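Long-range contact in mandelate racemase/muconate lactonizing enzyme-like protein (Rubrobacter xylanophilus DSM 9941, PDB 3CYJ), which belongs to the mandelate racemase/muconate lactonizing enzyme branch of the enolase superfamily and carries a sodium ion in its metal site: residues A[120-134]-A[336-350]. Numbering follows the deposited sequence.
Sequences PLADALPRFHAEVPV and PEGGSLRPDPDRPGL
Val-132 and Leu-341 form a hydrogen-bonded antiparallel pair, Val-132 N giving to Leu-341 O at 2.9 Å and Leu-341 N to Val-132 O at 2.8 Å; Val-134 N adds a bond to Gly-339 O. On the buried side of this pairing Val-134 crosses Leu-341 at about a right angle, CG1 lying 3.6 Å from Leu-341 CG. On the side of Pro-133 and Ser-340, the carboxylate of Glu-131 stacks on the guanidinium of Arg-342, the planes 26° apart. Glu-131 OE1 lies over one face, 3.2 Å from Arg-342 NH2, making the salt bridge electrostatic and not a hydrogen bond. Arg-342 reaches it by folding at chi3 (-61°). Farther along, the ring of Pro-343 packs its CG 3.9 Å from Ala-122 CB, which covers one face of the Arg-127 guanidinium. At its edge NH1 makes a salt bridge to Asp-123 OD2 and NE a nearly straight hydrogen bond to His-129 O, fixing its rotation. At the far end Leu-121 N bonds to Gly-349 O, and Leu-121 and Leu-350 lie side by side. Strand 340-341 pairs antiparallel with strand 132-137 of the TIM-type barrel, whose neighbours 162-166 and 313-319 run parallel, while helices 97-116 and 300-306 pack against Leu-121.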
# COMPACT_ATOMS: atom_id res chain seq x y z
N PRO A 120 -18.08 -26.75 -36.54
CA PRO A 120 -17.86 -27.12 -35.12
C PRO A 120 -17.76 -25.83 -34.26
O PRO A 120 -17.27 -24.80 -34.75
CB PRO A 120 -16.50 -27.82 -35.15
CG PRO A 120 -16.28 -28.22 -36.63
CD PRO A 120 -16.96 -27.15 -37.42
N LEU A 121 -18.24 -25.86 -33.01
CA LEU A 121 -18.25 -24.62 -32.21
C LEU A 121 -16.84 -24.01 -32.09
O LEU A 121 -16.66 -22.80 -32.25
CB LEU A 121 -18.88 -24.83 -30.82
CG LEU A 121 -18.99 -23.56 -29.95
CD1 LEU A 121 -19.60 -22.44 -30.72
CD2 LEU A 121 -19.78 -23.81 -28.65
N ALA A 122 -15.85 -24.87 -31.84
CA ALA A 122 -14.48 -24.43 -31.71
C ALA A 122 -14.05 -23.60 -32.91
O ALA A 122 -13.34 -22.59 -32.75
CB ALA A 122 -13.59 -25.60 -31.50
N ASP A 123 -14.52 -23.96 -34.10
CA ASP A 123 -14.21 -23.21 -35.33
C ASP A 123 -14.97 -21.91 -35.49
O ASP A 123 -14.52 -21.03 -36.22
CB ASP A 123 -14.38 -24.09 -36.57
CG ASP A 123 -13.27 -25.14 -36.70
OD1 ASP A 123 -13.60 -26.29 -37.10
OD2 ASP A 123 -12.08 -24.83 -36.37
N ALA A 124 -16.12 -21.78 -34.82
CA ALA A 124 -16.87 -20.52 -34.87
C ALA A 124 -16.33 -19.45 -33.88
O ALA A 124 -16.65 -18.26 -33.97
CB ALA A 124 -18.38 -20.77 -34.64
N LEU A 125 -15.52 -19.88 -32.93
CA LEU A 125 -14.90 -18.98 -31.97
C LEU A 125 -13.46 -18.69 -32.41
O LEU A 125 -12.91 -19.43 -33.24
CB LEU A 125 -14.89 -19.68 -30.62
CG LEU A 125 -16.29 -19.93 -30.02
CD1 LEU A 125 -16.22 -20.89 -28.87
CD2 LEU A 125 -16.89 -18.57 -29.60
N PRO A 126 -12.83 -17.63 -31.84
CA PRO A 126 -11.40 -17.40 -32.07
C PRO A 126 -10.66 -18.64 -31.59
O PRO A 126 -10.87 -19.08 -30.47
CB PRO A 126 -11.09 -16.23 -31.14
CG PRO A 126 -12.37 -15.47 -31.10
CD PRO A 126 -13.42 -16.57 -30.99
N ARG A 127 -9.83 -19.24 -32.41
CA ARG A 127 -9.33 -20.53 -32.00
C ARG A 127 -7.80 -20.52 -31.88
O ARG A 127 -7.09 -20.21 -32.84
CB ARG A 127 -9.84 -21.61 -32.96
CG ARG A 127 -9.46 -23.04 -32.54
CD ARG A 127 -10.23 -24.10 -33.32
NE ARG A 127 -9.98 -25.40 -32.71
CZ ARG A 127 -10.52 -26.54 -33.14
NH1 ARG A 127 -11.31 -26.51 -34.21
NH2 ARG A 127 -10.25 -27.70 -32.52
N PHE A 128 -7.33 -20.88 -30.69
CA PHE A 128 -5.90 -20.98 -30.36
C PHE A 128 -5.47 -22.44 -30.36
O PHE A 128 -4.32 -22.71 -30.67
CB PHE A 128 -5.60 -20.43 -28.94
CG PHE A 128 -5.60 -18.90 -28.84
CD1 PHE A 128 -4.46 -18.16 -29.18
CD2 PHE A 128 -6.71 -18.24 -28.40
CE1 PHE A 128 -4.45 -16.77 -29.09
CE2 PHE A 128 -6.74 -16.83 -28.30
CZ PHE A 128 -5.61 -16.10 -28.64
N HIS A 129 -6.34 -23.36 -29.96
CA HIS A 129 -5.94 -24.74 -29.74
C HIS A 129 -6.74 -25.73 -30.58
O HIS A 129 -7.99 -25.57 -30.74
CB HIS A 129 -6.10 -25.16 -28.26
CG HIS A 129 -5.58 -24.15 -27.27
ND1 HIS A 129 -4.24 -23.80 -27.19
CD2 HIS A 129 -6.23 -23.40 -26.36
CE1 HIS A 129 -4.09 -22.89 -26.24
NE2 HIS A 129 -5.29 -22.62 -25.74
N ALA A 130 -6.04 -26.76 -31.07
CA ALA A 130 -6.67 -27.85 -31.85
C ALA A 130 -7.36 -28.87 -30.94
O ALA A 130 -8.49 -29.24 -31.16
CB ALA A 130 -5.62 -28.55 -32.71
N GLU A 131 -6.65 -29.34 -29.92
CA GLU A 131 -7.29 -30.02 -28.82
C GLU A 131 -6.87 -29.38 -27.48
O GLU A 131 -6.02 -28.49 -27.44
CB GLU A 131 -6.99 -31.51 -28.83
CG GLU A 131 -5.52 -31.83 -28.92
CD GLU A 131 -5.28 -33.33 -28.75
OE1 GLU A 131 -6.22 -34.12 -28.98
OE2 GLU A 131 -4.16 -33.72 -28.37
N VAL A 132 -7.46 -29.87 -26.37
CA VAL A 132 -7.21 -29.28 -25.05
C VAL A 132 -6.95 -30.35 -24.02
O VAL A 132 -7.67 -31.37 -23.97
CB VAL A 132 -8.41 -28.40 -24.58
CG1 VAL A 132 -8.52 -27.20 -25.44
CG2 VAL A 132 -9.73 -29.17 -24.60
N PRO A 133 -5.92 -30.15 -23.18
CA PRO A 133 -5.58 -31.15 -22.19
C PRO A 133 -6.55 -31.16 -21.01
O PRO A 133 -7.16 -30.11 -20.64
CB PRO A 133 -4.17 -30.76 -21.78
CG PRO A 133 -4.02 -29.31 -22.14
CD PRO A 133 -4.96 -29.03 -23.23
N VAL A 134 -6.77 -32.36 -20.46
CA VAL A 134 -7.71 -32.53 -19.36
C VAL A 134 -7.04 -33.08 -18.12
O VAL A 134 -5.90 -33.63 -18.18
CB VAL A 134 -8.93 -33.43 -19.73
CG1 VAL A 134 -9.52 -33.02 -21.04
CG2 VAL A 134 -8.58 -34.94 -19.74
N PRO A 336 -11.48 -38.80 -23.73
CA PRO A 336 -10.30 -38.13 -23.16
C PRO A 336 -9.06 -39.04 -23.11
O PRO A 336 -8.04 -38.68 -22.52
CB PRO A 336 -10.75 -37.81 -21.72
CG PRO A 336 -11.63 -39.01 -21.38
CD PRO A 336 -12.40 -39.27 -22.67
N GLU A 337 -9.18 -40.23 -23.70
CA GLU A 337 -8.05 -41.14 -23.90
C GLU A 337 -6.75 -40.42 -24.32
O GLU A 337 -6.71 -39.71 -25.30
CB GLU A 337 -8.48 -42.19 -24.96
CG GLU A 337 -7.37 -42.97 -25.63
CD GLU A 337 -6.83 -44.09 -24.74
OE1 GLU A 337 -7.54 -44.48 -23.77
OE2 GLU A 337 -5.68 -44.57 -25.01
N GLY A 338 -5.68 -40.62 -23.57
CA GLY A 338 -4.39 -40.04 -23.94
C GLY A 338 -4.21 -38.60 -23.44
O GLY A 338 -3.18 -37.97 -23.72
N GLY A 339 -5.23 -38.04 -22.79
CA GLY A 339 -5.06 -36.85 -21.97
C GLY A 339 -5.70 -35.58 -22.47
O GLY A 339 -5.63 -34.54 -21.80
N SER A 340 -6.27 -35.65 -23.67
CA SER A 340 -6.85 -34.46 -24.28
C SER A 340 -8.26 -34.71 -24.81
O SER A 340 -8.66 -35.85 -25.03
CB SER A 340 -5.96 -33.94 -25.40
OG SER A 340 -4.86 -33.29 -24.82
N LEU A 341 -9.00 -33.62 -25.01
CA LEU A 341 -10.23 -33.65 -25.77
C LEU A 341 -10.07 -32.88 -27.06
O LEU A 341 -9.64 -31.73 -27.04
CB LEU A 341 -11.37 -33.02 -24.95
CG LEU A 341 -11.79 -33.75 -23.69
CD1 LEU A 341 -12.97 -33.01 -22.98
CD2 LEU A 341 -12.18 -35.21 -23.99
N ARG A 342 -10.43 -33.49 -28.19
CA ARG A 342 -10.41 -32.82 -29.47
C ARG A 342 -11.81 -32.65 -30.02
O ARG A 342 -12.53 -33.63 -30.20
CB ARG A 342 -9.57 -33.63 -30.49
CG ARG A 342 -9.35 -32.95 -31.84
CD ARG A 342 -8.65 -33.92 -32.82
NE ARG A 342 -7.33 -34.33 -32.32
CZ ARG A 342 -6.20 -33.63 -32.47
NH1 ARG A 342 -6.20 -32.46 -33.13
NH2 ARG A 342 -5.05 -34.08 -31.97
N PRO A 343 -12.21 -31.41 -30.29
CA PRO A 343 -13.48 -31.29 -30.99
C PRO A 343 -13.52 -32.14 -32.27
O PRO A 343 -12.48 -32.32 -32.98
CB PRO A 343 -13.55 -29.80 -31.32
CG PRO A 343 -12.90 -29.19 -30.15
CD PRO A 343 -11.71 -30.10 -29.85
N ASP A 344 -14.71 -32.66 -32.57
CA ASP A 344 -14.90 -33.48 -33.77
C ASP A 344 -15.06 -32.53 -34.95
O ASP A 344 -16.04 -31.79 -34.98
CB ASP A 344 -16.15 -34.35 -33.62
CG ASP A 344 -16.18 -35.54 -34.60
OD1 ASP A 344 -15.93 -35.32 -35.83
OD2 ASP A 344 -16.46 -36.67 -34.11
N PRO A 345 -14.11 -32.53 -35.91
CA PRO A 345 -14.23 -31.63 -37.08
C PRO A 345 -15.39 -32.05 -38.00
O PRO A 345 -15.84 -31.26 -38.82
CB PRO A 345 -12.88 -31.76 -37.80
CG PRO A 345 -12.31 -33.09 -37.36
CD PRO A 345 -12.94 -33.43 -35.99
N ASP A 346 -15.89 -33.27 -37.86
CA ASP A 346 -17.01 -33.68 -38.72
C ASP A 346 -18.39 -33.38 -38.16
O ASP A 346 -19.36 -33.64 -38.86
CB ASP A 346 -16.96 -35.16 -39.12
CG ASP A 346 -15.65 -35.55 -39.78
OD1 ASP A 346 -15.08 -34.76 -40.58
OD2 ASP A 346 -15.17 -36.68 -39.47
N ARG A 347 -18.49 -32.86 -36.93
CA ARG A 347 -19.81 -32.42 -36.37
C ARG A 347 -19.90 -30.88 -36.17
O ARG A 347 -18.93 -30.23 -35.80
CB ARG A 347 -20.14 -33.19 -35.11
CG ARG A 347 -20.28 -34.75 -35.35
CD ARG A 347 -20.23 -35.62 -34.06
NE ARG A 347 -21.40 -35.46 -33.20
CZ ARG A 347 -22.44 -36.32 -33.15
NH1 ARG A 347 -22.43 -37.40 -33.94
NH2 ARG A 347 -23.49 -36.11 -32.34
N PRO A 348 -21.07 -30.28 -36.46
CA PRO A 348 -21.19 -28.86 -36.24
C PRO A 348 -21.68 -28.54 -34.81
O PRO A 348 -22.19 -29.43 -34.08
CB PRO A 348 -22.26 -28.44 -37.27
CG PRO A 348 -23.15 -29.58 -37.28
CD PRO A 348 -22.31 -30.82 -37.04
N GLY A 349 -21.50 -27.27 -34.43
CA GLY A 349 -21.70 -26.83 -33.06
C GLY A 349 -20.88 -27.67 -32.08
O GLY A 349 -19.75 -28.12 -32.38
N LEU A 350 -21.51 -27.94 -30.93
CA LEU A 350 -20.95 -28.76 -29.88
C LEU A 350 -20.91 -30.23 -30.26
O LEU A 350 -20.29 -31.05 -29.56
CB LEU A 350 -21.80 -28.58 -28.60
CG LEU A 350 -21.67 -27.20 -27.87
CD1 LEU A 350 -22.56 -27.13 -26.62
CD2 LEU A 350 -20.18 -26.90 -27.53